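Local coordinates for protein histone-lysine N-methyltransferase, H3 lysine-9 specific SUVH6 (Arabidopsis thaliana, PDB 6A5N) that probably transfers methyl groups to a lysine in the tail of histone H3, within a chain that pairs a SET methyltransferase domain with a DNA-binding SRA domain, at residues 426-431 with 511-516; 406-411 with 495-500; 327-332 with 462-467; 458-463 with 491-496. The protein carries 1 engineered substitution. One frame throughout, in Å; residues are numbered along the deposited sequence.

Contact 1: 426-431 with 511-516. Engineered in segment 511-516: Leu514 (natural residue Pro).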
loop_
_atom_site.group_PDB
_atom_site.type_symbol
_atom_site.label_atom_id
_atom_site.label_comp_id
_atom_site.label_asym_id
_atom_site.label_seq_id
_atom_site.Cartn_x
_atom_site.Cartn_y
_atom_site.Cartn_z
ATOM N N ALA A 426 17.439 -9.169 17.813
ATOM C CA ALA A 426 18.886 -9.080 17.657
ATOM C C ALA A 426 19.321 -7.789 18.325
ATOM O O ALA A 426 18.492 -6.904 18.545
ATOM C CB ALA A 426 19.279 -9.094 16.194
ATOM N N GLY A 427 20.600 -7.660 18.657
ATOM C CA GLY A 427 21.072 -6.404 19.215
ATOM C C GLY A 427 20.963 -5.297 18.188
ATOM O O GLY A 427 20.918 -5.575 16.980
ATOM N N ARG A 428 20.908 -4.050 18.650
ATOM C CA ARG A 428 20.785 -2.931 17.724
ATOM C C ARG A 428 22.077 -2.757 16.945
ATOM O O ARG A 428 23.167 -2.725 17.540
ATOM C CB ARG A 428 20.450 -1.630 18.455
ATOM C CG ARG A 428 20.282 -0.456 17.483
ATOM C CD ARG A 428 19.799 0.826 18.136
ATOM N NE ARG A 428 19.128 1.686 17.160
ATOM C CZ ARG A 428 17.885 2.141 17.297
ATOM N NH1 ARG A 428 17.345 2.913 16.364
ATOM N NH2 ARG A 428 17.177 1.832 18.376
ATOM N N SER A 429 21.968 -2.667 15.622
ATOM C CA SER A 429 23.121 -2.293 14.811
ATOM C C SER A 429 22.709 -1.396 13.676
ATOM O O SER A 429 21.598 -1.495 13.162
ATOM C CB SER A 429 23.849 -3.516 14.250
ATOM O OG SER A 429 22.958 -4.454 13.683
ATOM N N MET A 430 23.622 -0.526 13.280
ATOM C CA MET A 430 23.365 0.401 12.196
ATOM C C MET A 430 24.502 0.354 11.172
ATOM O O MET A 430 25.664 0.098 11.521
ATOM C CB MET A 430 23.186 1.804 12.764
ATOM C CG MET A 430 22.154 1.860 13.891
ATOM S SD MET A 430 21.573 3.511 14.313
ATOM C CE MET A 430 23.135 4.343 14.538
ATOM N N ALA A 431 24.169 0.584 9.906
ATOM C CA ALA A 431 25.180 0.543 8.848
ATOM C C ALA A 431 25.224 1.855 8.084
ATOM O O ALA A 431 24.209 2.541 7.966
ATOM C CB ALA A 431 24.908 -0.601 7.891
ATOM N N LYS A 511 13.560 14.837 14.693
ATOM C CA LYS A 511 14.180 14.772 16.006
ATOM C C LYS A 511 15.353 13.823 15.904
ATOM O O LYS A 511 15.710 13.373 14.807
ATOM C CB LYS A 511 13.189 14.292 17.075
ATOM C CG LYS A 511 12.123 15.310 17.437
ATOM C CD LYS A 511 11.954 15.414 18.943
ATOM C CE LYS A 511 11.268 16.705 19.319
ATOM N NZ LYS A 511 12.243 17.807 19.532
ATOM N N GLN A 512 15.950 13.496 17.041
ATOM C CA GLN A 512 17.031 12.523 17.039
ATOM C C GLN A 512 16.557 11.265 17.734
ATOM O O GLN A 512 15.751 11.329 18.674
ATOM C CB GLN A 512 18.285 13.110 17.697
ATOM C CG GLN A 512 18.584 14.501 17.158
ATOM C CD GLN A 512 20.055 14.853 17.142
ATOM O OE1 GLN A 512 20.765 14.673 18.131
ATOM N NE2 GLN A 512 20.522 15.365 16.009
ATOM N N LYS A 513 17.030 10.126 17.242
ATOM C CA LYS A 513 16.649 8.836 17.788
ATOM C C LYS A 513 17.000 8.762 19.272
ATOM O O LYS A 513 17.949 9.413 19.718
ATOM C CB LYS A 513 17.339 7.713 17.006
ATOM C CG LYS A 513 17.217 7.862 15.486
ATOM C CD LYS A 513 16.492 6.678 14.872
ATOM C CE LYS A 513 17.032 6.346 13.505
ATOM N NZ LYS A 513 17.158 7.575 12.730
ATOM N N LEU A 514 16.208 8.002 20.051
ATOM C CA LEU A 514 16.507 7.801 21.476
ATOM C C LEU A 514 17.850 7.097 21.668
ATOM O O LEU A 514 18.414 6.656 20.669
ATOM C CB LEU A 514 15.392 6.996 22.147
ATOM C CG LEU A 514 14.400 6.301 21.212
ATOM C CD1 LEU A 514 13.441 5.423 22.002
ATOM C CD2 LEU A 514 13.637 7.321 20.382
ATOM N N CYS A 515 18.350 6.995 22.898
ATOM C CA CYS A 515 19.643 6.358 23.153
ATOM C C CYS A 515 19.809 4.995 22.447
ATOM O O CYS A 515 18.874 4.190 22.387
ATOM C CB CYS A 515 19.863 6.183 24.661
ATOM S SG CYS A 515 18.805 4.950 25.468
ATOM N N PHE A 516 21.000 4.765 21.897
ATOM C CA PHE A 516 21.347 3.512 21.225
ATOM C C PHE A 516 21.232 2.333 22.196
ATOM O O PHE A 516 20.866 1.227 21.791
ATOM C CB PHE A 516 22.773 3.610 20.660
ATOM C CG PHE A 516 23.099 2.598 19.580
ATOM C CD1 PHE A 516 23.253 3.008 18.263
ATOM C CD2 PHE A 516 23.302 1.249 19.889
ATOM C CE1 PHE A 516 23.570 2.095 17.266
ATOM C CE2 PHE A 516 23.622 0.328 18.896
ATOM C CZ PHE A 516 23.758 0.753 17.587
#

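Contact 2: 406-411 with 495-500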
loop_
_atom_site.group_PDB
_atom_site.type_symbol
_atom_site.label_atom_id
_atom_site.label_comp_id
_atom_site.label_asym_id
_atom_site.label_seq_id
_atom_site.Cartn_x
_atom_site.Cartn_y
_atom_site.Cartn_z
ATOM N N GLY A 406 20.906 4.951 -1.407
ATOM C CA GLY A 406 20.925 4.698 0.025
ATOM C C GLY A 406 21.896 3.643 0.526
ATOM O O GLY A 406 21.792 2.463 0.197
ATOM N N ASN A 407 22.833 4.096 1.352
ATOM C CA ASN A 407 23.847 3.262 1.983
ATOM C C ASN A 407 23.453 2.818 3.397
ATOM O O ASN A 407 23.746 1.692 3.807
ATOM C CB ASN A 407 25.168 4.028 2.049
ATOM C CG ASN A 407 24.968 5.510 2.380
ATOM O OD1 ASN A 407 23.952 6.107 2.014
ATOM N ND2 ASN A 407 25.931 6.101 3.093
ATOM N N ARG A 408 22.781 3.705 4.129
ATOM C CA ARG A 408 22.539 3.527 5.557
ATOM C C ARG A 408 21.364 2.604 5.864
ATOM O O ARG A 408 20.488 2.388 5.019
ATOM C CB ARG A 408 22.278 4.877 6.221
ATOM C CG ARG A 408 22.650 6.086 5.385
ATOM C CD ARG A 408 22.320 7.354 6.146
ATOM N NE ARG A 408 22.477 8.564 5.342
ATOM C CZ ARG A 408 23.637 9.157 5.086
ATOM N NH1 ARG A 408 24.763 8.658 5.565
ATOM N NH2 ARG A 408 23.676 10.256 4.349
ATOM N N TYR A 409 21.355 2.070 7.085
ATOM C CA TYR A 409 20.304 1.165 7.547
ATOM C C TYR A 409 20.306 1.095 9.069
ATOM O O TYR A 409 21.330 1.329 9.711
ATOM C CB TYR A 409 20.480 -0.235 6.954
ATOM C CG TYR A 409 19.543 -1.280 7.519
ATOM C CD1 TYR A 409 18.268 -1.441 6.997
ATOM C CD2 TYR A 409 19.944 -2.123 8.556
ATOM C CE1 TYR A 409 17.407 -2.402 7.492
ATOM C CE2 TYR A 409 19.090 -3.085 9.067
ATOM C CZ TYR A 409 17.818 -3.220 8.529
ATOM O OH TYR A 409 16.955 -4.183 9.022
ATOM N N ASP A 410 19.144 0.776 9.626
ATOM C CA ASP A 410 18.900 0.721 11.059
ATOM C C ASP A 410 18.006 -0.494 11.300
ATOM O O ASP A 410 17.001 -0.671 10.593
ATOM C CB ASP A 410 18.238 2.023 11.533
ATOM C CG ASP A 410 18.165 2.135 13.037
ATOM O OD1 ASP A 410 18.358 3.256 13.548
ATOM O OD2 ASP A 410 17.895 1.122 13.715
ATOM N N ASN A 411 18.351 -1.337 12.269
ATOM C CA ASN A 411 17.601 -2.585 12.456
ATOM C C ASN A 411 16.473 -2.488 13.501
ATOM O O ASN A 411 15.924 -3.512 13.925
ATOM C CB ASN A 411 18.578 -3.728 12.803
ATOM C CG ASN A 411 19.036 -3.705 14.262
ATOM O OD1 ASN A 411 19.042 -2.659 14.913
ATOM N ND2 ASN A 411 19.454 -4.860 14.767
ATOM N N ASP A 495 10.319 9.714 0.581
ATOM C CA ASP A 495 11.090 10.619 1.413
ATOM C C ASP A 495 12.587 10.655 1.154
ATOM O O ASP A 495 13.115 9.833 0.445
ATOM C CB ASP A 495 10.847 10.312 2.871
ATOM C CG ASP A 495 10.933 11.523 3.738
ATOM O OD1 ASP A 495 11.501 12.520 3.288
ATOM O OD2 ASP A 495 10.441 11.473 4.877
ATOM N N TYR A 496 13.249 11.642 1.741
ATOM C CA TYR A 496 14.695 11.830 1.659
ATOM C C TYR A 496 15.499 10.866 2.486
ATOM O O TYR A 496 14.983 10.222 3.355
ATOM C CB TYR A 496 15.082 13.257 2.014
ATOM C CG TYR A 496 14.902 14.178 0.855
ATOM C CD1 TYR A 496 15.546 13.940 -0.336
ATOM C CD2 TYR A 496 14.047 15.256 0.930
ATOM C CE1 TYR A 496 15.358 14.763 -1.425
ATOM C CE2 TYR A 496 13.852 16.088 -0.149
ATOM C CZ TYR A 496 14.518 15.839 -1.320
ATOM O OH TYR A 496 14.328 16.664 -2.389
ATOM N N ASN A 497 16.776 10.751 2.173
ATOM C CA ASN A 497 17.578 9.680 2.716
ATOM C C ASN A 497 17.769 9.647 4.230
ATOM O O ASN A 497 17.563 8.620 4.847
ATOM C CB ASN A 497 18.905 9.583 1.908
ATOM C CG ASN A 497 20.156 9.934 2.709
ATOM O OD1 ASN A 497 21.089 9.135 2.793
ATOM N ND2 ASN A 497 20.182 11.127 3.290
ATOM N N TYR A 498 18.112 10.776 4.822
ATOM C CA TYR A 498 18.289 10.873 6.264
ATOM C C TYR A 498 19.635 10.435 6.782
ATOM O O TYR A 498 20.388 9.808 6.081
ATOM C CB TYR A 498 17.148 10.191 7.009
ATOM C CG TYR A 498 15.828 10.906 6.835
ATOM C CD1 TYR A 498 15.781 12.215 6.363
ATOM C CD2 TYR A 498 14.636 10.281 7.130
ATOM C CE1 TYR A 498 14.596 12.874 6.189
ATOM C CE2 TYR A 498 13.438 10.941 6.961
ATOM C CZ TYR A 498 13.432 12.240 6.492
ATOM O OH TYR A 498 12.264 12.931 6.318
ATOM N N ALA A 499 19.933 10.791 8.020
ATOM C CA ALA A 499 21.253 10.577 8.564
ATOM C C ALA A 499 21.366 9.441 9.541
ATOM O O ALA A 499 22.443 9.110 9.993
ATOM C CB ALA A 499 21.757 11.845 9.200
ATOM N N LEU A 500 20.255 8.856 9.908
ATOM C CA LEU A 500 20.285 7.632 10.685
ATOM C C LEU A 500 20.522 7.954 12.145
ATOM O O LEU A 500 20.338 7.118 13.016
ATOM C CB LEU A 500 21.334 6.653 10.136
ATOM C CG LEU A 500 22.348 6.035 11.079
ATOM C CD1 LEU A 500 21.939 4.605 11.295
ATOM C CD2 LEU A 500 23.730 6.064 10.480
#

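Contact 3: 327-332 with 462-467. With ZN (zinc ion), chain E.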
loop_
_atom_site.group_PDB
_atom_site.type_symbol
_atom_site.label_atom_id
_atom_site.label_comp_id
_atom_site.label_asym_id
_atom_site.label_seq_id
_atom_site.Cartn_x
_atom_site.Cartn_y
_atom_site.Cartn_z
ATOM N N PRO A 327 18.334 -4.397 4.188
ATOM C CA PRO A 327 19.459 -3.637 3.655
ATOM C C PRO A 327 19.639 -3.960 2.185
ATOM O O PRO A 327 19.702 -3.035 1.381
ATOM C CB PRO A 327 20.643 -4.127 4.495
ATOM C CG PRO A 327 20.026 -4.538 5.794
ATOM C CD PRO A 327 18.687 -5.122 5.425
ATOM N N THR A 328 19.669 -5.249 1.847
ATOM C CA THR A 328 19.824 -5.684 0.458
ATOM C C THR A 328 18.954 -6.909 0.122
ATOM O O THR A 328 18.925 -7.892 0.882
ATOM C CB THR A 328 21.286 -6.044 0.155
ATOM O OG1 THR A 328 22.153 -5.055 0.728
ATOM C CG2 THR A 328 21.515 -6.118 -1.343
ATOM N N ILE A 329 18.254 -6.866 -1.009
ATOM C CA ILE A 329 17.497 -8.027 -1.471
ATOM C C ILE A 329 18.153 -8.676 -2.687
ATOM O O ILE A 329 18.404 -8.012 -3.688
ATOM C CB ILE A 329 16.056 -7.654 -1.827
ATOM C CG1 ILE A 329 15.295 -7.290 -0.557
ATOM C CG2 ILE A 329 15.371 -8.801 -2.584
ATOM C CD1 ILE A 329 13.835 -7.291 -0.745
ATOM N N TYR A 330 18.431 -9.972 -2.591
ATOM C CA TYR A 330 19.068 -10.724 -3.674
ATOM C C TYR A 330 18.046 -11.461 -4.541
ATOM O O TYR A 330 17.368 -12.379 -4.065
ATOM C CB TYR A 330 20.081 -11.701 -3.076
ATOM C CG TYR A 330 21.122 -10.981 -2.262
ATOM C CD1 TYR A 330 22.276 -10.488 -2.857
ATOM C CD2 TYR A 330 20.939 -10.758 -0.909
ATOM C CE1 TYR A 330 23.227 -9.807 -2.119
ATOM C CE2 TYR A 330 21.885 -10.078 -0.165
ATOM C CZ TYR A 330 23.026 -9.608 -0.775
ATOM O OH TYR A 330 23.964 -8.929 -0.031
ATOM N N GLU A 331 17.925 -11.061 -5.803
ATOM C CA GLU A 331 17.073 -11.797 -6.734
ATOM C C GLU A 331 17.887 -12.798 -7.597
ATOM O O GLU A 331 19.102 -12.619 -7.790
ATOM C CB GLU A 331 16.296 -10.809 -7.611
ATOM C CG GLU A 331 14.978 -10.380 -6.976
ATOM C CD GLU A 331 14.179 -9.410 -7.835
ATOM O OE1 GLU A 331 13.941 -9.738 -9.019
ATOM O OE2 GLU A 331 13.738 -8.363 -7.300
ATOM N N CYS A 332 17.217 -13.844 -8.093
ATOM C CA CYS A 332 17.854 -14.839 -8.954
ATOM C C CYS A 332 18.356 -14.179 -10.239
ATOM O O CYS A 332 17.624 -13.410 -10.884
ATOM C CB CYS A 332 16.885 -15.981 -9.286
ATOM S SG CYS A 332 16.720 -17.279 -8.025
ATOM N N TYR A 462 8.745 3.502 -0.576
ATOM C CA TYR A 462 10.102 3.513 -0.030
ATOM C C TYR A 462 11.070 2.802 -0.981
ATOM O O TYR A 462 10.675 1.924 -1.771
ATOM C CB TYR A 462 10.136 2.905 1.387
ATOM C CG TYR A 462 10.239 1.407 1.441
ATOM C CD1 TYR A 462 11.471 0.785 1.600
ATOM C CD2 TYR A 462 9.108 0.616 1.369
ATOM C CE1 TYR A 462 11.574 -0.584 1.654
ATOM C CE2 TYR A 462 9.198 -0.760 1.420
ATOM C CZ TYR A 462 10.432 -1.353 1.562
ATOM O OH TYR A 462 10.521 -2.725 1.619
ATOM N N ALA A 463 12.335 3.212 -0.928
ATOM C CA ALA A 463 13.351 2.677 -1.839
ATOM C C ALA A 463 14.041 1.448 -1.246
ATOM O O ALA A 463 14.469 1.469 -0.092
ATOM C CB ALA A 463 14.376 3.752 -2.180
ATOM N N GLN A 464 14.160 0.386 -2.034
ATOM C CA GLN A 464 14.793 -0.840 -1.565
ATOM C C GLN A 464 15.901 -1.240 -2.530
ATOM O O GLN A 464 15.734 -1.127 -3.737
ATOM C CB GLN A 464 13.732 -1.939 -1.418
ATOM C CG GLN A 464 14.268 -3.353 -1.230
ATOM C CD GLN A 464 14.846 -3.585 0.141
ATOM O OE1 GLN A 464 14.127 -3.533 1.140
ATOM N NE2 GLN A 464 16.153 -3.856 0.201
ATOM N N ASN A 465 17.038 -1.674 -2.002
ATOM C CA ASN A 465 18.158 -2.056 -2.849
ATOM C C ASN A 465 18.096 -3.532 -3.235
ATOM O O ASN A 465 18.145 -4.409 -2.363
ATOM C CB ASN A 465 19.481 -1.741 -2.143
ATOM C CG ASN A 465 19.752 -0.256 -2.043
ATOM O OD1 ASN A 465 19.400 0.502 -2.941
ATOM N ND2 ASN A 465 20.423 0.159 -0.978
ATOM N N VAL A 466 17.974 -3.831 -4.526
ATOM C CA VAL A 466 18.019 -5.237 -4.919
ATOM C C VAL A 466 19.253 -5.548 -5.767
ATOM O O VAL A 466 19.727 -4.718 -6.556
ATOM C CB VAL A 466 16.743 -5.687 -5.681
ATOM C CG1 VAL A 466 15.474 -5.219 -4.952
ATOM C CG2 VAL A 466 16.754 -5.197 -7.108
ATOM N N LEU A 467 19.789 -6.746 -5.570
ATOM C CA LEU A 467 20.886 -7.232 -6.388
ATOM C C LEU A 467 20.472 -8.447 -7.206
ATOM O O LEU A 467 20.138 -9.501 -6.656
ATOM C CB LEU A 467 22.101 -7.564 -5.517
ATOM C CG LEU A 467 22.902 -6.351 -5.045
ATOM C CD1 LEU A 467 24.024 -6.720 -4.092
ATOM C CD2 LEU A 467 23.452 -5.621 -6.237
HETATM ZN ZN ZN E . 15.356 -18.794 -8.580
#

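Contact 4: 458-463 with 491-496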
loop_
_atom_site.group_PDB
_atom_site.type_symbol
_atom_site.label_atom_id
_atom_site.label_comp_id
_atom_site.label_asym_id
_atom_site.label_seq_id
_atom_site.Cartn_x
_atom_site.Cartn_y
_atom_site.Cartn_z
ATOM N N SER A 458 5.395 12.734 4.066
ATOM C CA SER A 458 4.625 11.523 4.328
ATOM C C SER A 458 4.476 10.707 3.035
ATOM O O SER A 458 3.483 10.838 2.320
ATOM C CB SER A 458 3.258 11.874 4.919
ATOM O OG SER A 458 2.255 11.936 3.917
ATOM N N PRO A 459 5.471 9.859 2.734
ATOM C CA PRO A 459 5.517 9.036 1.518
ATOM C C PRO A 459 4.706 7.743 1.570
ATOM O O PRO A 459 4.527 7.160 2.649
ATOM C CB PRO A 459 7.002 8.691 1.407
ATOM C CG PRO A 459 7.453 8.587 2.825
ATOM C CD PRO A 459 6.670 9.657 3.573
ATOM N N ASN A 460 4.250 7.286 0.405
ATOM C CA ASN A 460 3.593 5.985 0.296
ATOM C C ASN A 460 4.503 4.984 -0.399
ATOM O O ASN A 460 4.120 3.827 -0.611
ATOM C CB ASN A 460 2.268 6.108 -0.447
ATOM C CG ASN A 460 2.349 7.036 -1.636
ATOM O OD1 ASN A 460 3.419 7.237 -2.211
ATOM N ND2 ASN A 460 1.217 7.642 -1.991
ATOM N N LEU A 461 5.703 5.452 -0.755
ATOM C CA LEU A 461 6.737 4.622 -1.368
ATOM C C LEU A 461 8.030 4.619 -0.551
ATOM O O LEU A 461 8.375 5.615 0.101
ATOM C CB LEU A 461 7.050 5.105 -2.787
ATOM C CG LEU A 461 5.956 5.061 -3.844
ATOM C CD1 LEU A 461 6.547 5.180 -5.235
ATOM C CD2 LEU A 461 5.128 3.802 -3.711
ATOM N N TYR A 462 8.745 3.502 -0.576
ATOM C CA TYR A 462 10.102 3.513 -0.030
ATOM C C TYR A 462 11.070 2.802 -0.981
ATOM O O TYR A 462 10.675 1.924 -1.771
ATOM C CB TYR A 462 10.136 2.905 1.387
ATOM C CG TYR A 462 10.239 1.407 1.441
ATOM C CD1 TYR A 462 11.471 0.785 1.600
ATOM C CD2 TYR A 462 9.108 0.616 1.369
ATOM C CE1 TYR A 462 11.574 -0.584 1.654
ATOM C CE2 TYR A 462 9.198 -0.760 1.420
ATOM C CZ TYR A 462 10.432 -1.353 1.562
ATOM O OH TYR A 462 10.521 -2.725 1.619
ATOM N N ALA A 463 12.335 3.212 -0.928
ATOM C CA ALA A 463 13.351 2.677 -1.839
ATOM C C ALA A 463 14.041 1.448 -1.246
ATOM O O ALA A 463 14.469 1.469 -0.092
ATOM C CB ALA A 463 14.376 3.752 -2.180
ATOM N N GLU A 491 -0.953 10.394 -5.443
ATOM C CA GLU A 491 0.372 10.644 -5.985
ATOM C C GLU A 491 1.413 9.761 -5.331
ATOM O O GLU A 491 1.371 9.496 -4.125
ATOM C CB GLU A 491 0.751 12.109 -5.807
ATOM C CG GLU A 491 1.703 12.635 -6.875
ATOM C CD GLU A 491 2.376 13.926 -6.464
ATOM O OE1 GLU A 491 2.048 14.472 -5.385
ATOM O OE2 GLU A 491 3.239 14.393 -7.230
ATOM N N LEU A 492 2.362 9.305 -6.129
ATOM C CA LEU A 492 3.418 8.473 -5.600
ATOM C C LEU A 492 4.588 9.353 -5.173
ATOM O O LEU A 492 5.098 10.164 -5.956
ATOM C CB LEU A 492 3.824 7.427 -6.639
ATOM C CG LEU A 492 2.651 6.545 -7.079
ATOM C CD1 LEU A 492 3.047 5.560 -8.174
ATOM C CD2 LEU A 492 2.065 5.814 -5.891
ATOM N N CYS A 493 4.996 9.212 -3.918
ATOM C CA CYS A 493 6.131 9.973 -3.413
ATOM C C CYS A 493 6.980 9.164 -2.436
ATOM O O CYS A 493 6.479 8.236 -1.769
ATOM C CB CYS A 493 5.636 11.264 -2.755
ATOM S SG CYS A 493 4.062 11.072 -1.878
ATOM N N TYR A 494 8.275 9.499 -2.387
ATOM C CA TYR A 494 9.213 8.903 -1.423
ATOM C C TYR A 494 9.917 10.014 -0.640
ATOM O O TYR A 494 10.135 11.100 -1.177
ATOM C CB TYR A 494 10.248 7.997 -2.124
ATOM C CG TYR A 494 11.133 8.685 -3.140
ATOM C CD1 TYR A 494 12.362 9.218 -2.775
ATOM C CD2 TYR A 494 10.754 8.765 -4.472
ATOM C CE1 TYR A 494 13.178 9.832 -3.707
ATOM C CE2 TYR A 494 11.558 9.373 -5.410
ATOM C CZ TYR A 494 12.772 9.902 -5.026
ATOM O OH TYR A 494 13.571 10.510 -5.972
ATOM N N ASP A 495 10.319 9.714 0.581
ATOM C CA ASP A 495 11.090 10.619 1.413
ATOM C C ASP A 495 12.587 10.655 1.154
ATOM O O ASP A 495 13.115 9.833 0.445
ATOM C CB ASP A 495 10.847 10.312 2.871
ATOM C CG ASP A 495 10.933 11.523 3.738
ATOM O OD1 ASP A 495 11.501 12.520 3.288
ATOM O OD2 ASP A 495 10.441 11.473 4.877
ATOM N N TYR A 496 13.249 11.642 1.741
ATOM C CA TYR A 496 14.695 11.830 1.659
ATOM C C TYR A 496 15.499 10.866 2.486
ATOM O O TYR A 496 14.983 10.222 3.355
ATOM C CB TYR A 496 15.082 13.257 2.014
ATOM C CG TYR A 496 14.902 14.178 0.855
ATOM C CD1 TYR A 496 15.546 13.940 -0.336
ATOM C CD2 TYR A 496 14.047 15.256 0.930
ATOM C CE1 TYR A 496 15.358 14.763 -1.425
ATOM C CE2 TYR A 496 13.852 16.088 -0.149
ATOM C CZ TYR A 496 14.518 15.839 -1.320
ATOM O OH TYR A 496 14.328 16.664 -2.389
#

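Contact 1: 426-431 with 511-516
Phe516, in the cysteine-containing tail whose sequence resembles a post-SET segment, lays its ring against Arg428 and Met430 at the edge of the SET domain. Arg428 supplies the covering: its CD sits 3.8 Å from the centroid of the Phe516 ring, almost directly above its middle, which makes a CH-pi contact. CG lies over the same ring, 3.7 Å from Phe516 CZ. This comes from the extended chain of Arg428, with CG anti to the backbone N (chi1 -178°), which runs obliquely across the ring and carries the guanidinium beyond it, where any cation-pi attraction is weak at best. Met430 comes in at the edge, its CE in the ring plane and 3.6 Å from Phe516 CE1, while SD stands obliquely, 5.0 Å from the ring centroid, a Met-aromatic contact. Arg428 also meets Lys513, NH1 lying 4.1 Å from Lys513 CD, but its charge is paired with Asp410 through NH1. With alanine at this position, the face of Phe516 that CD and CG cover is likely to be laid bare and Asp410 to lose the salt bridge from NH1. Strand 430-431 pairs antiparallel with strand 409-410, and helix 412-421 touches Arg428 through Ser412 and Gln415; the ring packs against 426-431, and its tail leads back to the 502-504/510-512 hairpin.

Contact 2: 406-411 with 495-500
Arg408 reaches from the residue just before strand 409-410 into the loop 495-500, which carries the end of the YDY sequence characteristic of SET domains, and meets Asn497 and Tyr498 there. The amide oxygen of Asn497 accepts from two nitrogens of the one guanidinium: OD1 lies 3.0 Å from Arg408 NE and 3.2 Å from Arg408 NH2. The side chains cross at about a right angle, their planes 60° apart, and both bonds are weak and bent, at 127° and 121°. The carbonyl O of Tyr498 also faces NE, but that separation is too short to be trusted and its bond is doubtful. The remaining nitrogen, NH1, has a firmer partner in Glu432, with which it forms a salt bridge. Ala499 CA lies over one face of the guanidinium, 4.0 Å from Arg408 NE. Farther along, carbon packs on carbon where Leu500 CB stands 4.2 Å from Arg408 CD; separately, Leu500 CD1 lies against the backbone O of Tyr409, at 3.7 Å. Asp410, alongside, spends its oxygens on other partners, OD1 on Arg428 and OD2 on the backbone N of Ser412; the O of Leu500 takes a weak bond from Lys513. With the arginine's charge met chiefly by Glu432, its bonds to the loop are likely to serve as bent, secondary links, and the leucine gives the contact its packing part.

Contact 3: 327-332 with 462-467
Ile329 and Leu467 carry the backbone ladder that joins strand 329-330 to strand 461-467 in parallel. Ile329 N gives a nearly straight bond of 2.8 Å to Asn465 O, and Ile329 O takes Leu467 N at 2.7 Å. Val466 CA makes a CH...O contact to that same Ile329 O, 3.1 Å. Glu331 N then reaches Leu467 O at 2.8 Å, from above the carbonyl plane. Among side-chain bonds, Gln464 NE2 reaches round to Asn465 O at 3.3 Å, giving that oxygen a second donor, and also bonds to the O of Lys326. Side-chain packing falls on two faces. On one, Ile329 CB meets Val466 CG1, and Gln464 lays its amide across the isoleucine, NE2 3.6 Å from Ile329 CG1; its chain, bent at chi2 (73°), crosses Ile329 at about a right angle. On the other, Leu467 CD1 rests 3.7 Å from Tyr330 CE1 and 3.8 Å from Thr328 CG2. A leucine in place of Gln464 would probably leave the O of Lys326 without this amide donor and Asn465 O with Ile329 N alone of the two donors described. Just past the ladder, Cys332 SG binds a zinc ion that Cys296 and Cys338 also hold. A pre-SET strand added to the edge of a SET sheet beside cysteine-bound zinc fits the way pre-SET modules, with their zinc clusters, pack on SET domains in this methyltransferase family.

Contact 4: 458-463 with 491-496
Asn460 turns the edge of its flat amide toward the backbone of 491-493 and grips it with both ends. Its ND2 gives a straight bond of 2.8 Å to the O of Glu491, which lies in the amide plane, and its OD1 receives Cys493 N at 3.0 Å, equally straight and on a lone pair. CG sits in the crowded position between backbone N and carbonyl carbon (chi1 41°), a turn that brings the amide alongside the backbone, so the side chain docks much as a neighbouring strand would. ND2 has a further partner in Gln490 OE1. The ring of Tyr494 leads away from 458-463; it stacks with Phe480 and meets Phe403 at a slant, so that Tyr494 meets Leu461 through CA and CB, not through the ring. The proline ring of Pro459 comes down on the backbone: CB lies 3.3 Å from Cys493 O, and CG 3.8 Å from Asp495 CB. That carbonyl oxygen of Cys493 also accepts Leu461 N at 3.1 Å, and more weakly the N of Asn460. On the buried side Leu461 CD1 packs 3.8 Å from Leu492 CB, the two side chains converging on Ile379 of strand 378-381. The pieces are two SET signatures, the end of the NHSCSPN run and the ELCYDY run, which come together in the knot-like core of this domain. Strand 493-494 runs parallel to strand 454-455, while strand 461-467 continues antiparallel against strand 477-482.

In the fold
From the N terminus, 327-332 opens contact 3, then 406-411 opens contact 2 and 426-431 contact 1, before 458-463 starts contact 4. The loops close in another order: contact 3 at 462-467, contact 4 at 491-496, contact 2 at 495-500 and contact 1 at 511-516. Contact 3 therefore crosses contacts 1 and 2, which also cross each other, while contact 4 is nested inside contact 1. Contacts 3 and 4 share Tyr462 and Ala463 on strand 461-467; contacts 2 and 4 share Asp495 and Tyr496. Together they tie the pre-SET region, the SET core, the small sheet 409-410 with 430-431, and the C-terminal tail.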